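Long-range contacts in transcriptional regulator (Corynebacterium diphtheriae, PDB 3LMM), which is of uncharacterised function but probably acts as a transcriptional regulator, combining Schlafen AlbA_2, RecG C-terminal-like and helix-turn-helix-type regions: residues A[70-75]-A[113-118]; A[100-105]-A[128-133]; A[240-245]-A[320-325]. One frame throughout, in Å; residues are numbered along the deposited sequence.

Interaction 1 (A[70-75]-A[113-118]); sequences DEVACM and IDVAPD
The puckered ring of P117 meets V72 at its CG corner, where CG lies 4.1 Å from V72 CG1; no aromatic or other planar side chain takes part across these segments, and branched aliphatic carbons do the rest of the work. V72 has CG1 anti to its own nitrogen (chi1 179°), which places that methyl in front of the 113-118 connection. There it is shared: P117 CG is one partner, V115 CG2 is a second and looser one at 4.3 Å, and CD1 of I113 is a third at 4.1 Å. I113 reaches the helix with an extended chain, since chi1 (-163°) and chi2 (-168°) both lie near trans. The chain thus ends in CD1, which rests against the methyl CB of A73 and also comes within 3.9 Å of V72 CB. The side chains of V72 and I113 cross at about a right angle, and the extended I113 chain touches the helix with its tip, CD1. D114 then leaves helical geometry with a positive phi, and the chain turns to run past the helix, bringing V115 and P117 up to V72. The contact is wholly apolar and largely buried, and it joins helix 62-77 to the link between helix 102-113 and strand 118-123 within the Schlafen AlbA_2 region. Away from this interface, E71 forms a salt bridge with K43, and C74 is tied to C156 by a disulfide. The sheet lies alongside: V72 also packs on V134 of strand 128-134, while P117 also packs on I109 of helix 102-113 and on I132 of that same strand, and its carbonyl accepts from R106.

Interaction 2 (A[100-105]-A[128-133]); sequences LDIDWL and RVLAIY
I102 and L130 meet through their end methyls, CD1 to CD1, where the first turn of helix 102-113 lies against strand 128-134 in the alpha/beta layering of the Schlafen AlbA_2 region. The two side chains approach at a slant. I102 gets there because its CG1 stands anti to the carbonyl carbon (chi1 -56°), which carries the ethyl arm toward the strand although CB itself does not head that way. On the other branch of L130, CD2 is 4.3 Å from CB of L100. One helical turn beyond I102, L105 points at the strand and its CD2 lies 4.3 Å from CD1 of I132, so L130 and I132, alternate residues on one side of the strand, together receive the helix start. R128, a third residue of this alternation, extends toward L100 and then bends at chi3. CD1 of L130 sits 3.6 Å above one face of the R128 guanidinium, offset toward its rim, while I102 CD1 approaches obliquely, 4.3 Å from R128 NH2. The modelled approach of R128 NH1 to the L100 carbonyl is doubtful, being too close. A clearer polar hold is the hydrogen bond from R128 NE to the T98 carbonyl, just ahead of the helix, and T98 OG1 also accepts from the L100 nitrogen. Strands 82-86 and 118-123 flank strand 128-134, the former bonded at L130 and I132, the latter at A131. The helix start itself is fixed by D101 at the N-cap: its OD1 accepts from W104 N at 3.2 Å, with the donor well above the carboxylate plane.

Interaction 3 (A[240-245]-A[320-325]); sequences IELSIF and IDVRWI
The bond from E241 N to I320 O is the first between the parallel strands 240-245 and 320-325, whose directions differ by 23°. The nitrogens of E241, S243 and F245 donate to the carbonyls of I320, V322 and W324, while those of V322 and W324 donate back to E241 and S243. E241 N lies 3.1 Å from I320 O and S243 N 3.0 Å from V322 O, the latter in the carbonyl plane; F245 N to W324 O is 2.7 Å. The return bond from W324 N to S243 O, 3.2 Å, comes from above the plane of the S243 carbonyl. The E241 carbonyl is less surely placed. CA-H groups supplement several acceptors, as where L242 CA approaches V322 O. I244 turns its polar backbone the other way, to L253 and N254 of strand 252-256, the neighbour on the other side. Among side chains, R323, bent at chi2 and chi3, brings NE to 3.1 Å from OD2 of D321 on its own strand, part of a salt bridge. CE2 of F245 sits 4.1 Å over the centre of the R323 guanidinium, the two planes 58° apart. On the opposite face, I240 packs on I320 and L242 on V322, and L242, I244 and W324 lie against helix 264-278. Such a helix-backed mixed sheet is consistent with the alpha/beta sandwich of HATPase-type domains.

Overall arrangement
Interactions 1 and 2 belong to one unit, the Schlafen AlbA_2 region, with centres 13 Å apart. They are connected directly: the D118 carbonyl probably accepts a hydrogen bond from the Y133 nitrogen, and P117 packs against the Y133 carbonyl. Helix 102-113 serves both, its start in interaction 2 and its exit in interaction 1. The segment pair 70-75 and 113-118 is the more buried and purely apolar, whereas 100-105 with 128-133 is partly exposed and mixes aliphatic contact with an arginine and a helix cap. Interaction 3, also partly buried, stands on the far side of the chain's centre in a separate sheet, and relies chiefly on backbone hydrogen bonding.

Interaction 1 (A[70-75]-A[113-118])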
loop_
_atom_site.group_PDB
_atom_site.type_symbol
_atom_site.label_atom_id
_atom_site.label_comp_id
_atom_site.label_asym_id
_atom_site.label_seq_id
_atom_site.Cartn_x
_atom_site.Cartn_y
_atom_site.Cartn_z
ATOM N N ASP A 70 14.231 5.497 3.795
ATOM C CA ASP A 70 14.470 6.312 2.609
ATOM C C ASP A 70 15.655 5.795 1.822
ATOM O O ASP A 70 15.630 5.796 0.594
ATOM C CB ASP A 70 14.712 7.772 2.986
ATOM C CG ASP A 70 13.427 8.568 3.093
ATOM O OD1 ASP A 70 13.483 9.769 3.453
ATOM O OD2 ASP A 70 12.354 7.994 2.812
ATOM N N GLU A 71 16.696 5.356 2.522
ATOM C CA GLU A 71 17.863 4.841 1.828
ATOM C C GLU A 71 17.519 3.540 1.089
ATOM O O GLU A 71 17.943 3.334 -0.049
ATOM C CB GLU A 71 19.013 4.611 2.811
ATOM C CG GLU A 71 20.376 4.445 2.135
ATOM C CD GLU A 71 20.944 5.755 1.583
ATOM O OE1 GLU A 71 20.250 6.444 0.798
ATOM O OE2 GLU A 71 22.099 6.099 1.927
ATOM N N VAL A 72 16.743 2.668 1.727
ATOM C CA VAL A 72 16.352 1.410 1.089
ATOM C C VAL A 72 15.594 1.684 -0.206
ATOM O O VAL A 72 15.787 0.990 -1.195
ATOM C CB VAL A 72 15.483 0.554 2.023
ATOM C CG1 VAL A 72 15.064 -0.729 1.331
ATOM C CG2 VAL A 72 16.261 0.240 3.270
ATOM N N ALA A 73 14.734 2.693 -0.203
ATOM C CA ALA A 73 14.028 3.024 -1.424
ATOM C C ALA A 73 15.037 3.457 -2.505
ATOM O O ALA A 73 14.831 3.168 -3.677
ATOM C CB ALA A 73 12.999 4.117 -1.181
ATOM N N CYS A 74 16.125 4.141 -2.147
ATOM C CA CYS A 74 17.090 4.522 -3.190
ATOM C C CYS A 74 17.587 3.276 -3.847
ATOM O O CYS A 74 17.588 3.149 -5.067
ATOM C CB CYS A 74 18.333 5.211 -2.640
ATOM S SG CYS A 74 18.259 7.006 -2.740
HETATM N N MSE A 75 18.033 2.362 -2.999
HETATM C CA MSE A 75 18.599 1.121 -3.451
HETATM C C MSE A 75 17.630 0.350 -4.307
HETATM O O MSE A 75 17.853 0.183 -5.506
HETATM C CB MSE A 75 19.012 0.280 -2.256
HETATM C CG MSE A 75 20.057 -0.732 -2.604
HETATM SE SE MSE A 75 21.730 0.090 -3.065
HETATM C CE MSE A 75 21.546 0.186 -4.973
ATOM N N ILE A 113 7.759 2.225 3.637
ATOM C CA ILE A 113 8.296 2.202 2.286
ATOM C C ILE A 113 7.621 1.141 1.399
ATOM O O ILE A 113 7.691 1.204 0.167
ATOM C CB ILE A 113 9.807 1.969 2.386
ATOM C CG1 ILE A 113 10.500 2.349 1.096
ATOM C CG2 ILE A 113 10.089 0.516 2.735
ATOM C CD1 ILE A 113 11.949 1.854 1.048
ATOM N N ASP A 114 6.955 0.183 2.042
ATOM C CA ASP A 114 6.235 -0.896 1.367
ATOM C C ASP A 114 7.120 -2.071 0.959
ATOM O O ASP A 114 6.737 -2.889 0.115
ATOM C CB ASP A 114 5.506 -0.378 0.132
ATOM C CG ASP A 114 4.010 -0.549 0.240
ATOM O OD1 ASP A 114 3.294 -0.331 -0.766
ATOM O OD2 ASP A 114 3.547 -0.895 1.351
ATOM N N VAL A 115 8.301 -2.165 1.559
ATOM C CA VAL A 115 9.216 -3.252 1.255
ATOM C C VAL A 115 9.913 -3.718 2.521
ATOM O O VAL A 115 10.267 -2.915 3.381
ATOM C CB VAL A 115 10.264 -2.821 0.208
ATOM C CG1 VAL A 115 10.175 -1.338 -0.034
ATOM C CG2 VAL A 115 11.670 -3.212 0.662
ATOM N N ALA A 116 10.106 -5.027 2.625
ATOM C CA ALA A 116 10.752 -5.615 3.785
ATOM C C ALA A 116 12.088 -6.246 3.388
ATOM O O ALA A 116 12.157 -7.444 3.108
ATOM C CB ALA A 116 9.841 -6.662 4.396
ATOM N N PRO A 117 13.174 -5.450 3.381
ATOM C CA PRO A 117 14.503 -5.947 3.013
ATOM C C PRO A 117 15.094 -6.942 4.002
ATOM O O PRO A 117 14.768 -6.919 5.186
ATOM C CB PRO A 117 15.328 -4.668 2.917
ATOM C CG PRO A 117 14.736 -3.828 3.998
ATOM C CD PRO A 117 13.247 -4.036 3.801
ATOM N N ASP A 118 15.958 -7.820 3.502
ATOM C CA ASP A 118 16.600 -8.812 4.348
ATOM C C ASP A 118 17.721 -8.146 5.126
ATOM O O ASP A 118 18.700 -7.690 4.541
ATOM C CB ASP A 118 17.160 -9.961 3.502
ATOM C CG ASP A 118 16.093 -10.974 3.108
ATOM O OD1 ASP A 118 15.430 -11.504 4.026
ATOM O OD2 ASP A 118 15.910 -11.249 1.896
#

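Interaction 2 (A[100-105]-A[128-133])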
loop_
_atom_site.group_PDB
_atom_site.type_symbol
_atom_site.label_atom_id
_atom_site.label_comp_id
_atom_site.label_asym_id
_atom_site.label_seq_id
_atom_site.Cartn_x
_atom_site.Cartn_y
_atom_site.Cartn_z
ATOM N N LEU A 100 19.589 -1.567 16.997
ATOM C CA LEU A 100 18.230 -1.624 16.477
ATOM C C LEU A 100 17.749 -3.068 16.371
ATOM O O LEU A 100 18.465 -3.938 15.895
ATOM C CB LEU A 100 18.170 -0.934 15.106
ATOM C CG LEU A 100 18.442 0.573 15.108
ATOM C CD1 LEU A 100 18.803 1.045 13.721
ATOM C CD2 LEU A 100 17.223 1.318 15.640
ATOM N N ASP A 101 16.536 -3.329 16.828
ATOM C CA ASP A 101 16.009 -4.674 16.752
ATOM C C ASP A 101 15.674 -4.988 15.300
ATOM O O ASP A 101 15.031 -4.194 14.613
ATOM C CB ASP A 101 14.761 -4.804 17.621
ATOM C CG ASP A 101 14.178 -6.199 17.597
ATOM O OD1 ASP A 101 12.966 -6.327 17.299
ATOM O OD2 ASP A 101 14.926 -7.162 17.886
ATOM N N ILE A 102 16.116 -6.153 14.839
ATOM C CA ILE A 102 15.873 -6.572 13.464
ATOM C C ILE A 102 14.396 -6.536 13.094
ATOM O O ILE A 102 13.991 -5.817 12.172
ATOM C CB ILE A 102 16.374 -7.999 13.214
ATOM C CG1 ILE A 102 17.857 -8.103 13.560
ATOM C CG2 ILE A 102 16.170 -8.365 11.746
ATOM C CD1 ILE A 102 18.749 -7.399 12.571
ATOM N N ASP A 103 13.598 -7.331 13.799
ATOM C CA ASP A 103 12.169 -7.392 13.526
ATOM C C ASP A 103 11.544 -6.004 13.540
ATOM O O ASP A 103 10.760 -5.657 12.653
ATOM C CB ASP A 103 11.459 -8.294 14.542
ATOM C CG ASP A 103 11.848 -9.749 14.395
ATOM O OD1 ASP A 103 11.805 -10.259 13.254
ATOM O OD2 ASP A 103 12.199 -10.388 15.413
ATOM N N TRP A 104 11.899 -5.206 14.541
ATOM C CA TRP A 104 11.356 -3.860 14.633
ATOM C C TRP A 104 11.684 -3.060 13.370
ATOM O O TRP A 104 10.790 -2.518 12.720
ATOM C CB TRP A 104 11.928 -3.144 15.846
ATOM C CG TRP A 104 11.408 -1.751 15.965
ATOM C CD1 TRP A 104 10.261 -1.350 16.585
ATOM C CD2 TRP A 104 11.994 -0.574 15.401
ATOM N NE1 TRP A 104 10.098 0.005 16.441
ATOM C CE2 TRP A 104 11.147 0.505 15.717
ATOM C CE3 TRP A 104 13.155 -0.331 14.654
ATOM C CZ2 TRP A 104 11.423 1.809 15.317
ATOM C CZ3 TRP A 104 13.427 0.962 14.260
ATOM C CH2 TRP A 104 12.564 2.015 14.590
ATOM N N LEU A 105 12.969 -2.985 13.040
ATOM C CA LEU A 105 13.411 -2.265 11.863
ATOM C C LEU A 105 12.807 -2.841 10.573
ATOM O O LEU A 105 12.329 -2.093 9.727
ATOM C CB LEU A 105 14.943 -2.272 11.786
ATOM C CG LEU A 105 15.601 -1.590 10.570
ATOM C CD1 LEU A 105 15.087 -0.175 10.453
ATOM C CD2 LEU A 105 17.116 -1.608 10.707
ATOM N N ARG A 128 28.386 -4.228 16.851
ATOM C CA ARG A 128 27.313 -4.870 16.098
ATOM C C ARG A 128 26.897 -4.009 14.924
ATOM O O ARG A 128 26.885 -2.786 15.030
ATOM C CB ARG A 128 26.084 -5.113 16.984
ATOM C CG ARG A 128 24.941 -5.768 16.215
ATOM C CD ARG A 128 23.787 -6.176 17.108
ATOM N NE ARG A 128 22.639 -5.307 16.887
ATOM C CZ ARG A 128 21.475 -5.685 16.353
ATOM N NH1 ARG A 128 20.507 -4.799 16.197
ATOM N NH2 ARG A 128 21.259 -6.937 15.980
ATOM N N VAL A 129 26.568 -4.634 13.799
ATOM C CA VAL A 129 26.114 -3.867 12.643
ATOM C C VAL A 129 25.051 -4.630 11.877
ATOM O O VAL A 129 25.011 -5.861 11.906
ATOM C CB VAL A 129 27.260 -3.512 11.672
ATOM C CG1 VAL A 129 28.316 -2.713 12.391
ATOM C CG2 VAL A 129 27.820 -4.758 11.060
ATOM N N LEU A 130 24.167 -3.898 11.209
ATOM C CA LEU A 130 23.124 -4.543 10.427
ATOM C C LEU A 130 23.436 -4.534 8.939
ATOM O O LEU A 130 23.729 -3.495 8.354
ATOM C CB LEU A 130 21.769 -3.875 10.655
ATOM C CG LEU A 130 20.965 -4.319 11.862
ATOM C CD1 LEU A 130 21.484 -5.642 12.389
ATOM C CD2 LEU A 130 21.065 -3.258 12.905
ATOM N N ALA A 131 23.387 -5.710 8.335
ATOM C CA ALA A 131 23.623 -5.823 6.915
ATOM C C ALA A 131 22.237 -5.860 6.305
ATOM O O ALA A 131 21.467 -6.774 6.581
ATOM C CB ALA A 131 24.360 -7.102 6.605
ATOM N N ILE A 132 21.896 -4.858 5.509
ATOM C CA ILE A 132 20.590 -4.865 4.887
ATOM C C ILE A 132 20.714 -5.131 3.396
ATOM O O ILE A 132 21.382 -4.388 2.669
ATOM C CB ILE A 132 19.859 -3.548 5.071
ATOM C CG1 ILE A 132 19.666 -3.259 6.540
ATOM C CG2 ILE A 132 18.517 -3.639 4.393
ATOM C CD1 ILE A 132 18.985 -1.959 6.795
ATOM N N TYR A 133 20.065 -6.197 2.943
ATOM C CA TYR A 133 20.111 -6.566 1.542
ATOM C C TYR A 133 18.795 -6.203 0.883
ATOM O O TYR A 133 17.742 -6.778 1.184
ATOM C CB TYR A 133 20.377 -8.065 1.400
ATOM C CG TYR A 133 21.718 -8.484 1.942
ATOM C CD1 TYR A 133 22.896 -8.124 1.292
ATOM C CD2 TYR A 133 21.818 -9.179 3.145
ATOM C CE1 TYR A 133 24.145 -8.445 1.834
ATOM C CE2 TYR A 133 23.060 -9.501 3.698
ATOM C CZ TYR A 133 24.220 -9.130 3.043
ATOM O OH TYR A 133 25.449 -9.423 3.603
#

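Interaction 3 (A[240-245]-A[320-325])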
loop_
_atom_site.group_PDB
_atom_site.type_symbol
_atom_site.label_atom_id
_atom_site.label_comp_id
_atom_site.label_asym_id
_atom_site.label_seq_id
_atom_site.Cartn_x
_atom_site.Cartn_y
_atom_site.Cartn_z
ATOM N N ILE A 240 -15.083 -4.079 -17.424
ATOM C CA ILE A 240 -15.855 -4.189 -16.197
ATOM C C ILE A 240 -17.289 -3.767 -16.485
ATOM O O ILE A 240 -17.530 -2.900 -17.323
ATOM C CB ILE A 240 -15.239 -3.260 -15.118
ATOM C CG1 ILE A 240 -15.900 -3.473 -13.779
ATOM C CG2 ILE A 240 -15.373 -1.803 -15.534
ATOM C CD1 ILE A 240 -15.072 -2.964 -12.654
ATOM N N GLU A 241 -18.250 -4.392 -15.819
ATOM C CA GLU A 241 -19.648 -4.029 -16.044
ATOM C C GLU A 241 -20.475 -4.210 -14.779
ATOM O O GLU A 241 -20.100 -4.967 -13.891
ATOM C CB GLU A 241 -20.226 -4.866 -17.184
ATOM C CG GLU A 241 -20.034 -6.359 -17.003
ATOM C CD GLU A 241 -20.645 -7.173 -18.127
ATOM O OE1 GLU A 241 -20.273 -6.959 -19.306
ATOM O OE2 GLU A 241 -21.495 -8.043 -17.830
ATOM N N LEU A 242 -21.604 -3.516 -14.708
ATOM C CA LEU A 242 -22.463 -3.582 -13.535
ATOM C C LEU A 242 -23.827 -4.214 -13.783
ATOM O O LEU A 242 -24.431 -4.025 -14.842
ATOM C CB LEU A 242 -22.658 -2.174 -12.965
ATOM C CG LEU A 242 -23.617 -1.971 -11.781
ATOM C CD1 LEU A 242 -23.021 -2.578 -10.502
ATOM C CD2 LEU A 242 -23.866 -0.487 -11.599
ATOM N N SER A 243 -24.301 -4.961 -12.786
ATOM C CA SER A 243 -25.601 -5.629 -12.829
ATOM C C SER A 243 -26.326 -5.408 -11.508
ATOM O O SER A 243 -25.987 -6.015 -10.496
ATOM C CB SER A 243 -25.442 -7.133 -13.045
ATOM O OG SER A 243 -24.867 -7.419 -14.305
ATOM N N ILE A 244 -27.333 -4.544 -11.531
ATOM C CA ILE A 244 -28.135 -4.204 -10.357
ATOM C C ILE A 244 -29.206 -5.240 -10.059
ATOM O O ILE A 244 -30.092 -5.473 -10.871
ATOM C CB ILE A 244 -28.848 -2.890 -10.582
ATOM C CG1 ILE A 244 -27.814 -1.785 -10.805
ATOM C CG2 ILE A 244 -29.801 -2.613 -9.426
ATOM C CD1 ILE A 244 -28.399 -0.558 -11.452
ATOM N N PHE A 245 -29.145 -5.828 -8.875
ATOM C CA PHE A 245 -30.122 -6.828 -8.485
ATOM C C PHE A 245 -31.100 -6.279 -7.467
ATOM O O PHE A 245 -30.899 -5.207 -6.900
ATOM C CB PHE A 245 -29.426 -8.033 -7.885
ATOM C CG PHE A 245 -28.765 -8.907 -8.893
ATOM C CD1 PHE A 245 -29.511 -9.832 -9.613
ATOM C CD2 PHE A 245 -27.391 -8.825 -9.109
ATOM C CE1 PHE A 245 -28.901 -10.667 -10.527
ATOM C CE2 PHE A 245 -26.764 -9.654 -10.022
ATOM C CZ PHE A 245 -27.518 -10.580 -10.733
ATOM N N ILE A 320 -14.724 -7.798 -15.289
ATOM C CA ILE A 320 -14.852 -7.751 -13.849
ATOM C C ILE A 320 -16.361 -7.687 -13.692
ATOM O O ILE A 320 -17.011 -6.791 -14.244
ATOM C CB ILE A 320 -14.233 -6.458 -13.267
ATOM C CG1 ILE A 320 -12.728 -6.415 -13.566
ATOM C CG2 ILE A 320 -14.494 -6.383 -11.776
ATOM C CD1 ILE A 320 -12.051 -5.087 -13.227
ATOM N N ASP A 321 -16.917 -8.650 -12.971
ATOM C CA ASP A 321 -18.352 -8.705 -12.742
ATOM C C ASP A 321 -18.636 -7.998 -11.434
ATOM O O ASP A 321 -18.231 -8.475 -10.372
ATOM C CB ASP A 321 -18.813 -10.170 -12.646
ATOM C CG ASP A 321 -20.307 -10.311 -12.389
ATOM O OD1 ASP A 321 -20.786 -11.458 -12.198
ATOM O OD2 ASP A 321 -21.006 -9.274 -12.383
ATOM N N VAL A 322 -19.294 -6.846 -11.509
ATOM C CA VAL A 322 -19.659 -6.119 -10.299
ATOM C C VAL A 322 -21.171 -6.043 -10.243
ATOM O O VAL A 322 -21.806 -5.574 -11.184
ATOM C CB VAL A 322 -19.030 -4.665 -10.224
ATOM C CG1 VAL A 322 -19.109 -3.969 -11.557
ATOM C CG2 VAL A 322 -19.750 -3.842 -9.159
ATOM N N ARG A 323 -21.744 -6.559 -9.159
ATOM C CA ARG A 323 -23.187 -6.515 -8.986
ATOM C C ARG A 323 -23.522 -5.784 -7.702
ATOM O O ARG A 323 -22.749 -5.797 -6.746
ATOM C CB ARG A 323 -23.821 -7.920 -8.987
ATOM C CG ARG A 323 -23.166 -8.960 -8.109
ATOM C CD ARG A 323 -22.038 -9.664 -8.844
ATOM N NE ARG A 323 -22.489 -10.509 -9.955
ATOM C CZ ARG A 323 -23.193 -11.629 -9.813
ATOM N NH1 ARG A 323 -23.545 -12.051 -8.600
ATOM N NH2 ARG A 323 -23.528 -12.331 -10.888
ATOM N N TRP A 324 -24.676 -5.129 -7.709
ATOM C CA TRP A 324 -25.158 -4.355 -6.580
ATOM C C TRP A 324 -26.510 -4.883 -6.126
ATOM O O TRP A 324 -27.429 -4.991 -6.929
ATOM C CB TRP A 324 -25.299 -2.897 -7.000
ATOM C CG TRP A 324 -25.941 -2.044 -5.979
ATOM C CD1 TRP A 324 -27.281 -1.911 -5.736
ATOM C CD2 TRP A 324 -25.280 -1.207 -5.041
ATOM N NE1 TRP A 324 -27.494 -1.039 -4.697
ATOM C CE2 TRP A 324 -26.279 -0.589 -4.251
ATOM C CE3 TRP A 324 -23.937 -0.918 -4.783
ATOM C CZ2 TRP A 324 -25.972 0.309 -3.225
ATOM C CZ3 TRP A 324 -23.632 -0.031 -3.762
ATOM C CH2 TRP A 324 -24.645 0.574 -2.996
ATOM N N ILE A 325 -26.636 -5.196 -4.842
ATOM C CA ILE A 325 -27.895 -5.705 -4.298
ATOM C C ILE A 325 -28.677 -4.602 -3.604
ATOM O O ILE A 325 -28.270 -4.117 -2.552
ATOM C CB ILE A 325 -27.638 -6.794 -3.278
ATOM C CG1 ILE A 325 -26.597 -7.749 -3.831
ATOM C CG2 ILE A 325 -28.909 -7.538 -2.981
ATOM C CD1 ILE A 325 -26.905 -8.189 -5.203
#